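Local coordinates for protein lectin (Pleurotus ostreatus, PDB 6T0Q) that binds galactose-type sugars such as N-acetyl-D-galactosamine, probably through sites built around its bound calcium ions, at residues W109-I114 against Q161-N166; S198-T203 against G337-A342; L235-D240 against G287-I292. One frame throughout, in Å; residues are numbered along the deposited sequence. Where two conformers were deposited one is given.

Interaction 1. Residues W109-I114 against Q161-N166; sequences WNLFAI and QLPSTN. With NAG (2-acetamido-2-deoxy-beta-D-glucopyranose), chain E.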
ATOM      1  N   TRP A 109      24.652  -2.408  14.568  1.00 28.49           N
ATOM      2  CA  TRP A 109      24.864  -3.327  15.681  1.00 31.21           C
ATOM      3  C   TRP A 109      23.527  -3.950  16.044  1.00 30.41           C
ATOM      4  O   TRP A 109      22.472  -3.349  15.821  1.00 27.00           O
ATOM      5  CB  TRP A 109      25.482  -2.637  16.914  1.00 28.64           C
ATOM      6  CG  TRP A 109      24.628  -1.533  17.519  1.00 27.90           C
ATOM      7  CD1 TRP A 109      24.745  -0.190  17.282  1.00 32.83           C
ATOM      8  CD2 TRP A 109      23.559  -1.677  18.471  1.00 26.59           C
ATOM      9  NE1 TRP A 109      23.806   0.503  18.008  1.00 34.16           N
ATOM     10  CE2 TRP A 109      23.067  -0.382  18.748  1.00 33.95           C
ATOM     11  CE3 TRP A 109      22.961  -2.775  19.105  1.00 29.81           C
ATOM     12  CZ2 TRP A 109      22.005  -0.151  19.631  1.00 35.41           C
ATOM     13  CZ3 TRP A 109      21.898  -2.545  19.983  1.00 26.73           C
ATOM     14  CH2 TRP A 109      21.436  -1.239  20.239  1.00 30.94           C
ATOM     15  N   ASN A 110      23.574  -5.162  16.602  1.00 25.70           N
ATOM     16  CA  ASN A 110      22.354  -5.861  16.989  1.00 23.65           C
ATOM     17  C   ASN A 110      22.584  -6.645  18.272  1.00 24.79           C
ATOM     18  O   ASN A 110      23.587  -7.355  18.403  1.00 24.69           O
ATOM     19  CB  ASN A 110      21.874  -6.788  15.866  1.00 28.01           C
ATOM     20  CG  ASN A 110      21.392  -6.014  14.656  1.00 24.38           C
ATOM     21  OD1 ASN A 110      20.267  -5.523  14.640  1.00 24.15           O
ATOM     22  ND2 ASN A 110      22.252  -5.875  13.649  1.00 25.04           N
ATOM     23  N   LEU A 111      21.648  -6.514  19.212  1.00 23.82           N
ATOM     24  CA  LEU A 111      21.723  -7.204  20.494  1.00 26.18           C
ATOM     25  C   LEU A 111      20.898  -8.484  20.418  1.00 29.12           C
ATOM     26  O   LEU A 111      19.668  -8.433  20.300  1.00 23.25           O
ATOM     27  CB  LEU A 111      21.225  -6.313  21.628  1.00 28.48           C
ATOM     28  CG  LEU A 111      21.236  -7.041  22.974  1.00 30.87           C
ATOM     29  CD1 LEU A 111      22.681  -7.290  23.444  1.00 26.12           C
ATOM     30  CD2 LEU A 111      20.453  -6.247  24.001  1.00 36.81           C
ATOM     31  N   PHE A 112      21.572  -9.631  20.501  1.00 23.53           N
ATOM     32  CA  PHE A 112      20.897 -10.919  20.558  1.00 21.69           C
ATOM     33  C   PHE A 112      20.865 -11.387  22.007  1.00 29.02           C
ATOM     34  O   PHE A 112      21.873 -11.295  22.715  1.00 24.53           O
ATOM     35  CB  PHE A 112      21.600 -11.934  19.655  1.00 21.10           C
ATOM     36  CG  PHE A 112      21.620 -11.516  18.209  1.00 23.47           C
ATOM     37  CD1 PHE A 112      22.632 -10.695  17.720  1.00 24.50           C
ATOM     38  CD2 PHE A 112      20.594 -11.893  17.354  1.00 22.52           C
ATOM     39  CE1 PHE A 112      22.635 -10.277  16.398  1.00 24.67           C
ATOM     40  CE2 PHE A 112      20.593 -11.478  16.025  1.00 23.81           C
ATOM     41  CZ  PHE A 112      21.612 -10.673  15.550  1.00 24.49           C
ATOM     42  N   ALA A 113      19.702 -11.849  22.456  1.00 22.94           N
ATOM     43  CA  ALA A 113      19.561 -12.290  23.836  1.00 24.74           C
ATOM     44  C   ALA A 113      18.738 -13.563  23.861  1.00 24.86           C
ATOM     45  O   ALA A 113      17.754 -13.691  23.127  1.00 25.28           O
ATOM     46  CB  ALA A 113      18.910 -11.219  24.720  1.00 23.92           C
ATOM     47  N   ILE A 114      19.154 -14.510  24.698  1.00 22.70           N
ATOM     48  CA  ILE A 114      18.481 -15.799  24.811  1.00 24.01           C
ATOM     49  C   ILE A 114      18.321 -16.115  26.287  1.00 26.77           C
ATOM     50  O   ILE A 114      19.291 -16.039  27.047  1.00 24.23           O
ATOM     51  CB  ILE A 114      19.258 -16.932  24.115  1.00 20.20           C
ATOM     52  CG1 ILE A 114      19.588 -16.575  22.665  1.00 21.59           C
ATOM     53  CG2 ILE A 114      18.443 -18.247  24.170  1.00 19.88           C
ATOM     54  CD1 ILE A 114      20.489 -17.603  21.984  1.00 21.01           C
ATOM     55  N   GLN A 161      17.078  -8.557  28.251  1.00 25.83           N
ATOM     56  CA  GLN A 161      17.159  -8.598  26.797  1.00 29.79           C
ATOM     57  C   GLN A 161      17.159  -7.217  26.167  1.00 33.78           C
ATOM     58  O   GLN A 161      17.291  -7.112  24.942  1.00 30.34           O
ATOM     59  CB  GLN A 161      15.995  -9.416  26.219  1.00 27.96           C
ATOM     60  CG  GLN A 161      14.638  -8.709  26.236  1.00 29.63           C
ATOM     61  CD  GLN A 161      13.917  -8.832  27.567  1.00 36.94           C
ATOM     62  OE1 GLN A 161      14.529  -9.091  28.597  1.00 36.78           O
ATOM     63  NE2 GLN A 161      12.601  -8.653  27.544  1.00 38.87           N
ATOM     64  N   LEU A 162      17.015  -6.151  26.969  1.00 31.70           N
ATOM     65  CA  LEU A 162      16.941  -4.815  26.392  1.00 33.69           C
ATOM     66  C   LEU A 162      18.337  -4.232  26.216  1.00 36.53           C
ATOM     67  O   LEU A 162      19.222  -4.474  27.047  1.00 33.45           O
ATOM     68  CB  LEU A 162      16.103  -3.877  27.271  1.00 31.50           C
ATOM     69  CG  LEU A 162      14.636  -4.276  27.444  1.00 35.16           C
ATOM     70  CD1 LEU A 162      13.849  -3.168  28.151  1.00 41.99           C
ATOM     71  CD2 LEU A 162      13.993  -4.623  26.110  1.00 35.53           C
ATOM     72  N   PRO A 163      18.536  -3.488  25.128  1.00 39.32           N
ATOM     73  CA  PRO A 163      19.808  -2.773  24.949  1.00 39.45           C
ATOM     74  C   PRO A 163      20.150  -1.842  26.099  1.00 44.77           C
ATOM     75  O   PRO A 163      21.334  -1.552  26.307  1.00 46.22           O
ATOM     76  CB  PRO A 163      19.593  -1.994  23.643  1.00 39.42           C
ATOM     77  CG  PRO A 163      18.112  -2.043  23.390  1.00 48.22           C
ATOM     78  CD  PRO A 163      17.649  -3.340  23.965  1.00 38.27           C
ATOM     79  N   SER A 164      19.158  -1.367  26.854  1.00 41.58           N
ATOM     80  CA  SER A 164      19.425  -0.501  27.994  1.00 46.48           C
ATOM     81  C   SER A 164      20.098  -1.230  29.151  1.00 47.11           C
ATOM     82  O   SER A 164      20.606  -0.567  30.060  1.00 42.72           O
ATOM     83  CB  SER A 164      18.123   0.143  28.472  1.00 47.57           C
ATOM     84  OG  SER A 164      17.143  -0.843  28.743  1.00 44.77           O
ATOM     85  N   THR A 165      20.110  -2.560  29.155  1.00 37.17           N
ATOM     86  CA  THR A 165      20.829  -3.296  30.188  1.00 35.89           C
ATOM     87  C   THR A 165      22.311  -3.376  29.834  1.00 36.97           C
ATOM     88  O   THR A 165      22.674  -3.721  28.705  1.00 39.15           O
ATOM     89  CB  THR A 165      20.237  -4.694  30.359  1.00 38.62           C
ATOM     90  OG1 THR A 165      18.934  -4.583  30.941  1.00 42.46           O
ATOM     91  CG2 THR A 165      21.120  -5.556  31.256  1.00 38.35           C
ATOM     92  N   ASN A 166      23.162  -3.045  30.801  1.00 34.49           N
ATOM     93  CA  ASN A 166      24.611  -3.052  30.624  1.00 37.68           C
ATOM     94  C   ASN A 166      25.153  -4.407  31.072  1.00 37.73           C
ATOM     95  O   ASN A 166      24.993  -4.784  32.239  1.00 43.40           O
ATOM     96  CB  ASN A 166      25.234  -1.914  31.442  1.00 43.10           C
ATOM     97  CG  ASN A 166      26.698  -1.662  31.105  1.00 51.80           C
ATOM     98  OD1 ASN A 166      27.384  -2.525  30.562  1.00 49.15           O
ATOM     99  ND2 ASN A 166      27.185  -0.466  31.444  1.00 59.17           N
TER
HETATM  100  C1  NAG E 402      26.810  -2.322  20.625  1.00 35.61           C
HETATM  101  C2  NAG E 402      26.134  -1.318  21.561  1.00 36.89           C
HETATM  102  C3  NAG E 402      26.032   0.058  20.897  1.00 37.26           C
HETATM  103  C4  NAG E 402      27.391   0.534  20.393  1.00 44.68           C
HETATM  104  C5  NAG E 402      28.008  -0.550  19.506  1.00 43.33           C
HETATM  105  C6  NAG E 402      29.409  -0.221  19.045  1.00 42.78           C
HETATM  106  C7  NAG E 402      24.580  -2.324  23.167  1.00 41.52           C
HETATM  107  C8  NAG E 402      23.170  -2.776  23.420  1.00 34.81           C
HETATM  108  N2  NAG E 402      24.820  -1.793  21.965  1.00 33.32           N
HETATM  109  O3  NAG E 402      25.503   0.972  21.849  1.00 36.56           O
HETATM  110  O5  NAG E 402      28.085  -1.806  20.208  1.00 36.60           O
HETATM  111  O6  NAG E 402      30.354  -0.464  20.078  1.00 46.01           O
HETATM  112  O7  NAG E 402      25.464  -2.448  24.007  1.00 49.19           O
HETATM  113  O   HOH W   1      17.554  -8.588  22.545  1.00 22.63           O
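W109 meets P163 with the outer edge of its six-membered ring: CH2 lies 3.9 Å from P163 CB, and the proline carbon sits close to the indole plane. One face of the indole carries an N-acetylglucosamine, whose amide N2 lies 3.5 Å from W109 CE3, offset toward the rim. The first torsion of W109 (chi1 62°) places CG between the backbone N and carbonyl carbon, turning the ring toward the loop. The acetyl methyl of the sugar fits where the two residues join, C8 being 3.7 Å from P163 CB. Further along the strand L111 reaches across with one branch: with CG anti to the backbone N (chi1 177°), CD2 comes 3.4 Å from Q161 O and packs against the flank of the proline ring at P163 CD. A113 closes the row, its methyl carbon CB 3.7 Å from Q161 CB, whereas the bent glutamine chain leads its amide away. One water joins the backbones, donating to L111 O at 3.1 Å and to Q161 O at 2.8 Å. P163 is the second residue of a type I turn from L162 to T165, closed by T165 N to L162 O; R56 NH1 also bonds L162 O. With N58 and T60 completing the pocket, the sugar is probably N-linked to N58; its amide and ring carbons pack over W109 and its methyl against P163, while bridging water supplies the polar link between strand and loop.

Interaction 2. Residues S198-T203 against G337-A342; sequences SNWIWT and GAFGVA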
ATOM      1  N   SER A 198       0.235 -24.845   4.207  1.00 22.57           N
ATOM      2  CA  SER A 198      -0.000 -24.274   2.888  0.58 22.17           C
ATOM      3  C   SER A 198      -0.842 -25.232   2.051  1.00 22.62           C
ATOM      4  O   SER A 198      -1.086 -26.381   2.432  1.00 21.13           O
ATOM      5  CB  SER A 198       1.326 -23.964   2.183  0.58 21.53           C
ATOM      6  OG  SER A 198       2.103 -23.079   2.966  0.58 20.29           O
ATOM      7  N   ASN A 199      -1.304 -24.738   0.900  1.00 19.95           N
ATOM      8  CA  ASN A 199      -2.176 -25.511   0.021  1.00 20.60           C
ATOM      9  C   ASN A 199      -1.630 -25.543  -1.395  1.00 22.92           C
ATOM     10  O   ASN A 199      -1.081 -24.551  -1.886  1.00 20.21           O
ATOM     11  CB  ASN A 199      -3.600 -24.925  -0.054  1.00 21.63           C
ATOM     12  CG  ASN A 199      -4.219 -24.735   1.296  1.00 25.44           C
ATOM     13  OD1 ASN A 199      -4.773 -25.667   1.867  1.00 25.36           O
ATOM     14  ND2 ASN A 199      -4.118 -23.518   1.828  1.00 23.42           N
ATOM     15  N   TRP A 200      -1.819 -26.676  -2.062  1.00 19.58           N
ATOM     16  CA  TRP A 200      -1.716 -26.687  -3.509  1.00 22.68           C
ATOM     17  C   TRP A 200      -2.909 -25.934  -4.085  1.00 23.00           C
ATOM     18  O   TRP A 200      -4.058 -26.218  -3.729  1.00 18.92           O
ATOM     19  CB  TRP A 200      -1.699 -28.118  -4.034  1.00 20.50           C
ATOM     20  CG  TRP A 200      -0.545 -28.966  -3.568  1.00 20.25           C
ATOM     21  CD1 TRP A 200      -0.518 -29.796  -2.482  1.00 20.19           C
ATOM     22  CD2 TRP A 200       0.733 -29.092  -4.203  1.00 16.90           C
ATOM     23  NE1 TRP A 200       0.703 -30.430  -2.401  1.00 21.44           N
ATOM     24  CE2 TRP A 200       1.486 -30.016  -3.448  1.00 19.09           C
ATOM     25  CE3 TRP A 200       1.309 -28.519  -5.342  1.00 19.86           C
ATOM     26  CZ2 TRP A 200       2.789 -30.381  -3.793  1.00 19.10           C
ATOM     27  CZ3 TRP A 200       2.606 -28.884  -5.685  1.00 22.51           C
ATOM     28  CH2 TRP A 200       3.328 -29.809  -4.910  1.00 19.50           C
ATOM     29  N   ILE A 201      -2.644 -24.951  -4.947  1.00 21.48           N
ATOM     30  CA  ILE A 201      -3.707 -24.191  -5.592  1.00 21.82           C
ATOM     31  C   ILE A 201      -3.548 -24.297  -7.104  1.00 23.90           C
ATOM     32  O   ILE A 201      -2.491 -24.668  -7.624  1.00 20.29           O
ATOM     33  CB  ILE A 201      -3.740 -22.702  -5.157  1.00 19.86           C
ATOM     34  CG1 ILE A 201      -2.445 -21.975  -5.558  1.00 20.94           C
ATOM     35  CG2 ILE A 201      -3.986 -22.589  -3.650  1.00 19.36           C
ATOM     36  CD1 ILE A 201      -2.468 -20.462  -5.250  1.00 18.29           C
ATOM     37  N   TRP A 202      -4.627 -23.966  -7.809  1.00 19.19           N
ATOM     38  CA  TRP A 202      -4.608 -23.868  -9.264  1.00 20.78           C
ATOM     39  C   TRP A 202      -5.778 -22.984  -9.676  1.00 25.33           C
ATOM     40  O   TRP A 202      -6.508 -22.460  -8.829  1.00 26.71           O
ATOM     41  CB  TRP A 202      -4.680 -25.253  -9.920  1.00 18.60           C
ATOM     42  CG  TRP A 202      -4.103 -25.302 -11.318  1.00 22.23           C
ATOM     43  CD1 TRP A 202      -4.800 -25.434 -12.498  1.00 24.28           C
ATOM     44  CD2 TRP A 202      -2.714 -25.227 -11.679  1.00 21.82           C
ATOM     45  NE1 TRP A 202      -3.924 -25.455 -13.559  1.00 22.43           N
ATOM     46  CE2 TRP A 202      -2.642 -25.322 -13.085  1.00 24.36           C
ATOM     47  CE3 TRP A 202      -1.524 -25.096 -10.945  1.00 22.88           C
ATOM     48  CZ2 TRP A 202      -1.427 -25.285 -13.774  1.00 23.91           C
ATOM     49  CZ3 TRP A 202      -0.321 -25.057 -11.628  1.00 23.53           C
ATOM     50  CH2 TRP A 202      -0.281 -25.158 -13.032  1.00 21.10           C
ATOM     51  N   THR A 203      -5.941 -22.797 -10.985  1.00 25.40           N
ATOM     52  CA  THR A 203      -7.176 -22.197 -11.467  1.00 26.01           C
ATOM     53  C   THR A 203      -8.309 -23.215 -11.363  1.00 28.89           C
ATOM     54  O   THR A 203      -8.090 -24.416 -11.164  1.00 24.63           O
ATOM     55  CB  THR A 203      -7.024 -21.698 -12.904  1.00 26.87           C
ATOM     56  OG1 THR A 203      -6.196 -22.606 -13.642  1.00 27.68           O
ATOM     57  CG2 THR A 203      -6.394 -20.313 -12.925  1.00 28.21           C
ATOM     58  N   GLY A 337      -5.780 -28.993  -2.534  1.00 21.41           N
ATOM     59  CA  GLY A 337      -5.702 -29.749  -1.292  1.00 19.45           C
ATOM     60  C   GLY A 337      -4.656 -29.127  -0.382  1.00 21.70           C
ATOM     61  O   GLY A 337      -3.789 -28.368  -0.826  1.00 22.15           O
ATOM     62  N   ALA A 338      -4.768 -29.443   0.906  1.00 18.59           N
ATOM     63  CA  ALA A 338      -3.715 -29.029   1.827  1.00 22.41           C
ATOM     64  C   ALA A 338      -2.450 -29.832   1.544  1.00 23.73           C
ATOM     65  O   ALA A 338      -2.507 -30.937   1.004  1.00 22.16           O
ATOM     66  CB  ALA A 338      -4.145 -29.233   3.280  1.00 21.60           C
ATOM     67  N   PHE A 339      -1.298 -29.276   1.917  1.00 23.19           N
ATOM     68  CA  PHE A 339      -0.048 -30.007   1.726  1.00 20.29           C
ATOM     69  C   PHE A 339      -0.153 -31.382   2.364  1.00 24.31           C
ATOM     70  O   PHE A 339      -0.594 -31.510   3.508  1.00 20.99           O
ATOM     71  CB  PHE A 339       1.142 -29.264   2.331  1.00 17.70           C
ATOM     72  CG  PHE A 339       2.429 -30.037   2.220  1.00 19.59           C
ATOM     73  CD1 PHE A 339       3.004 -30.259   0.974  1.00 20.48           C
ATOM     74  CD2 PHE A 339       3.038 -30.580   3.343  1.00 20.27           C
ATOM     75  CE1 PHE A 339       4.184 -30.988   0.849  1.00 22.99           C
ATOM     76  CE2 PHE A 339       4.223 -31.306   3.230  1.00 22.34           C
ATOM     77  CZ  PHE A 339       4.793 -31.512   1.977  1.00 21.83           C
ATOM     78  N   GLY A 340       0.233 -32.414   1.608  1.00 20.19           N
ATOM     79  CA  GLY A 340       0.142 -33.799   2.048  1.00 21.52           C
ATOM     80  C   GLY A 340      -0.771 -34.658   1.191  1.00 19.94           C
ATOM     81  O   GLY A 340      -0.575 -35.873   1.118  1.00 21.93           O
ATOM     82  N   VAL A 341      -1.781 -34.051   0.554  1.00 17.31           N
ATOM     83  CA  VAL A 341      -2.725 -34.834  -0.237  1.00 16.85           C
ATOM     84  C   VAL A 341      -2.017 -35.567  -1.373  1.00 22.65           C
ATOM     85  O   VAL A 341      -1.007 -35.102  -1.923  1.00 21.00           O
ATOM     86  CB  VAL A 341      -3.849 -33.955  -0.818  1.00 20.76           C
ATOM     87  CG1 VAL A 341      -4.752 -33.433   0.287  1.00 21.22           C
ATOM     88  CG2 VAL A 341      -3.246 -32.808  -1.648  1.00 17.99           C
ATOM     89  N   ALA A 342      -2.568 -36.727  -1.727  1.00 19.31           N
ATOM     90  CA  ALA A 342      -2.268 -37.373  -2.994  1.00 20.19           C
ATOM     91  C   ALA A 342      -2.570 -36.412  -4.147  1.00 25.99           C
ATOM     92  O   ALA A 342      -3.454 -35.557  -4.037  1.00 22.18           O
ATOM     93  CB  ALA A 342      -3.103 -38.649  -3.139  1.00 17.31           C
TER
HETATM   94  O   HOH W   2       0.797 -32.975  -1.040  1.00 19.20           O
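W200 and G337 form the ordered end of this contact, an antiparallel hydrogen-bonded pair in which W200 N donates to G337 O over 2.9 Å. The return bond, G337 N to W200 O, is weak at 3.5 Å. At the adjoining position N199 and A338 form a non-hydrogen-bonded pair, and beyond it F339 N, already past the strand, donates to S198 O at 2.9 Å. The packed side belongs to the W200 indole. The pyrrole part of the ring meets the loop obliquely, CD1 lying 4.1 Å from V341 CG2 and NE1 4.1 Å from F339 CD1, while the backbone atoms G337 O, A338 O and G340 N lie at its edge. W344 stacks on the indole, and I289 lies against both W200 and F339. W200 NE1 gives its hydrogen to a water at 2.9 Å; the same water accepts from G340 N and donates to V341 O, so three groups fix it. On the other side the fit is looser: A338 is exposed, and the N199 and A338 side chains diverge. A light touch remains, N199 OD1 lying 3.5 Å from A338 CA; the alanine methyl points away from the strand, though CB still brushes that same oxygen. Residues of 337-342, A338 among them, also touch a crystal neighbour. V341 N bonds back to A338 O, closing a type II beta turn with G340 at its third position. A short strand at the domain's start is thus paired with the last strand, whose end peels off into a turn at the edge of an antiparallel sheet, an arrangement in keeping with a beta-sandwich.

Interaction 3. Residues L235-D240 against G287-I292; sequences LIAADD and GVIATI. With CA (calcium ion), chain G.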
ATOM      1  N   LEU A 235       9.434 -20.312  -0.126  1.00 18.74           N
ATOM      2  CA  LEU A 235       9.566 -21.729  -0.426  1.00 18.46           C
ATOM      3  C   LEU A 235       8.472 -22.098  -1.421  1.00 21.46           C
ATOM      4  O   LEU A 235       7.305 -21.792  -1.175  1.00 20.09           O
ATOM      5  CB  LEU A 235       9.429 -22.554   0.855  1.00 17.60           C
ATOM      6  CG  LEU A 235       9.473 -24.064   0.669  1.00 19.42           C
ATOM      7  CD1 LEU A 235      10.845 -24.463   0.171  1.00 20.74           C
ATOM      8  CD2 LEU A 235       9.130 -24.753   1.991  1.00 16.78           C
ATOM      9  N   ILE A 236       8.828 -22.737  -2.540  1.00 18.30           N
ATOM     10  CA  ILE A 236       7.845 -22.957  -3.601  1.00 17.64           C
ATOM     11  C   ILE A 236       8.134 -24.251  -4.359  1.00 21.36           C
ATOM     12  O   ILE A 236       9.290 -24.643  -4.554  1.00 20.25           O
ATOM     13  CB  ILE A 236       7.818 -21.742  -4.558  1.00 20.33           C
ATOM     14  CG1 ILE A 236       6.785 -21.913  -5.676  1.00 21.02           C
ATOM     15  CG2 ILE A 236       9.212 -21.485  -5.161  1.00 19.32           C
ATOM     16  CD1 ILE A 236       6.549 -20.575  -6.420  1.00 18.37           C
ATOM     17  N   ALA A 237       7.061 -24.911  -4.803  1.00 20.04           N
ATOM     18  CA  ALA A 237       7.154 -26.048  -5.713  1.00 22.05           C
ATOM     19  C   ALA A 237       5.897 -26.078  -6.570  1.00 23.17           C
ATOM     20  O   ALA A 237       4.858 -25.533  -6.187  1.00 20.61           O
ATOM     21  CB  ALA A 237       7.322 -27.376  -4.958  1.00 17.34           C
ATOM     22  N   ALA A 238       5.991 -26.727  -7.734  1.00 21.45           N
ATOM     23  CA  ALA A 238       4.849 -26.804  -8.637  1.00 19.09           C
ATOM     24  C   ALA A 238       4.901 -28.080  -9.462  1.00 24.09           C
ATOM     25  O   ALA A 238       5.977 -28.596  -9.779  1.00 23.88           O
ATOM     26  CB  ALA A 238       4.779 -25.598  -9.589  1.00 17.47           C
ATOM     27  N   ASP A 239       3.713 -28.573  -9.806  1.00 18.72           N
ATOM     28  CA  ASP A 239       3.511 -29.626 -10.795  1.00 20.33           C
ATOM     29  C   ASP A 239       2.818 -28.961 -11.982  1.00 23.08           C
ATOM     30  O   ASP A 239       1.626 -28.647 -11.895  1.00 25.57           O
ATOM     31  CB  ASP A 239       2.650 -30.745 -10.199  1.00 20.49           C
ATOM     32  CG  ASP A 239       2.498 -31.952 -11.125  1.00 24.50           C
ATOM     33  OD1 ASP A 239       2.870 -31.870 -12.313  1.00 25.84           O
ATOM     34  OD2 ASP A 239       2.011 -32.997 -10.646  1.00 25.07           O
ATOM     35  N   ASP A 240       3.533 -28.741 -13.092  1.00 26.59           N
ATOM     36  CA  ASP A 240       4.864 -29.267 -13.421  1.00 25.64           C
ATOM     37  C   ASP A 240       6.046 -28.333 -13.171  1.00 21.95           C
ATOM     38  O   ASP A 240       7.165 -28.798 -12.963  1.00 24.42           O
ATOM     39  CB  ASP A 240       4.898 -29.647 -14.909  1.00 25.77           C
ATOM     40  CG  ASP A 240       4.362 -31.031 -15.167  1.00 32.14           C
ATOM     41  OD1 ASP A 240       5.097 -32.002 -14.892  1.00 33.05           O
ATOM     42  OD2 ASP A 240       3.204 -31.147 -15.620  1.00 30.01           O
ATOM     43  N   GLY A 287      -0.647 -28.302  -9.716  1.00 21.09           N
ATOM     44  CA  GLY A 287      -0.777 -27.445  -8.550  1.00 19.48           C
ATOM     45  C   GLY A 287       0.508 -26.676  -8.326  1.00 20.76           C
ATOM     46  O   GLY A 287       1.583 -27.063  -8.792  1.00 20.40           O
ATOM     47  N   VAL A 288       0.377 -25.564  -7.606  1.00 20.21           N
ATOM     48  CA  VAL A 288       1.536 -24.830  -7.107  1.00 19.50           C
ATOM     49  C   VAL A 288       1.314 -24.578  -5.621  1.00 20.46           C
ATOM     50  O   VAL A 288       0.180 -24.362  -5.178  1.00 20.64           O
ATOM     51  CB  VAL A 288       1.780 -23.513  -7.886  1.00 18.58           C
ATOM     52  CG1 VAL A 288       0.593 -22.592  -7.778  1.00 22.35           C
ATOM     53  CG2 VAL A 288       3.061 -22.791  -7.394  1.00 16.64           C
ATOM     54  N   ILE A 289       2.390 -24.644  -4.846  1.00 20.34           N
ATOM     55  CA  ILE A 289       2.315 -24.459  -3.401  1.00 18.15           C
ATOM     56  C   ILE A 289       3.490 -23.591  -2.984  1.00 20.82           C
ATOM     57  O   ILE A 289       4.577 -23.690  -3.565  1.00 19.20           O
ATOM     58  CB  ILE A 289       2.309 -25.820  -2.665  1.00 18.29           C
ATOM     59  CG1 ILE A 289       2.075 -25.638  -1.164  1.00 21.11           C
ATOM     60  CG2 ILE A 289       3.606 -26.589  -2.906  1.00 20.62           C
ATOM     61  CD1 ILE A 289       1.855 -26.986  -0.446  1.00 21.14           C
ATOM     62  N   ALA A 290       3.267 -22.714  -2.003  1.00 18.24           N
ATOM     63  CA  ALA A 290       4.332 -21.830  -1.554  1.00 18.27           C
ATOM     64  C   ALA A 290       4.048 -21.367  -0.136  1.00 22.78           C
ATOM     65  O   ALA A 290       2.896 -21.301   0.300  1.00 20.83           O
ATOM     66  CB  ALA A 290       4.502 -20.610  -2.465  1.00 16.79           C
ATOM     67  N   THR A 291       5.124 -21.059   0.574  1.00 19.62           N
ATOM     68  CA  THR A 291       5.072 -20.439   1.888  1.00 17.77           C
ATOM     69  C   THR A 291       6.020 -19.258   1.846  1.00 20.83           C
ATOM     70  O   THR A 291       7.139 -19.381   1.342  1.00 21.36           O
ATOM     71  CB  THR A 291       5.478 -21.419   2.999  1.00 20.28           C
ATOM     72  OG1 THR A 291       4.636 -22.579   2.942  1.00 20.00           O
ATOM     73  CG2 THR A 291       5.344 -20.757   4.389  1.00 19.74           C
ATOM     74  N   ILE A 292       5.573 -18.116   2.352  1.00 19.61           N
ATOM     75  CA  ILE A 292       6.344 -16.880   2.295  1.00 20.39           C
ATOM     76  C   ILE A 292       6.355 -16.271   3.684  1.00 22.34           C
ATOM     77  O   ILE A 292       5.291 -16.084   4.286  1.00 22.12           O
ATOM     78  CB  ILE A 292       5.750 -15.873   1.292  1.00 22.81           C
ATOM     79  CG1 ILE A 292       5.714 -16.450  -0.122  1.00 20.62           C
ATOM     80  CG2 ILE A 292       6.539 -14.548   1.342  1.00 22.80           C
ATOM     81  CD1 ILE A 292       4.806 -15.645  -1.059  1.00 21.81           C
TER
HETATM   82 CA    CA G 404       1.252 -32.246 -14.272  1.00 31.38          CA
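V288 drops its CG2 methyl into the notch between two neighbours on the opposite strand, 4.2 Å from I236 CG1 and 4.0 Å from A238 CB, with A237 O beneath it at 3.5 Å. That branch stands anti to the backbone N, which directs it across the pair. Beside it the small A290 CB fits against I236 CB and over L235 O, at 3.3 Å. On the reverse face L235, A237, I289 and T291 alternate large with small: I289 CG2 leans on the A237 methyl, while the rest of its chain reaches W200 and F339. G287 presents no side chain opposite D239. Six backbone hydrogen bonds, including D239 N to G287 O at 2.8 Å, lock this antiparallel register. The ladder stops at D239, and the cis peptide between D239 and D240 probably helps both carboxylates face one calcium ion; D239 OD1 and D240 OD2 each bind it at 2.6 Å. N281, G283 and P285 complete the site, and W344 NE1 holds D239 OD2. The implication is a buried, largely apolar ladder that places D239 at its end, where the metal probably offsets the two acidic charges.

Overall arrangement
Interactions 2 and 3 are neighbours in the same half of the chain, their centres 9 Å apart, and the 235-240/287-292 pair is nested within the loop that 198-203/337-342 closes. They touch directly: I201 N lies 2.9 Å from V288 O, a probable hydrogen bond. Interaction 3 supplies two calcium ligands, and the W200 side chain of interaction 2 lies about 9 Å from the same ion and about 5 Å from the D239 side chain, stacking on W344, which holds D239. Interaction 1 lies on the opposite side of the chain's centre, 41 Å from interaction 2 and 38 Å from interaction 3 between centres; it carries an N-acetylglucosamine and contributes no calcium ligand.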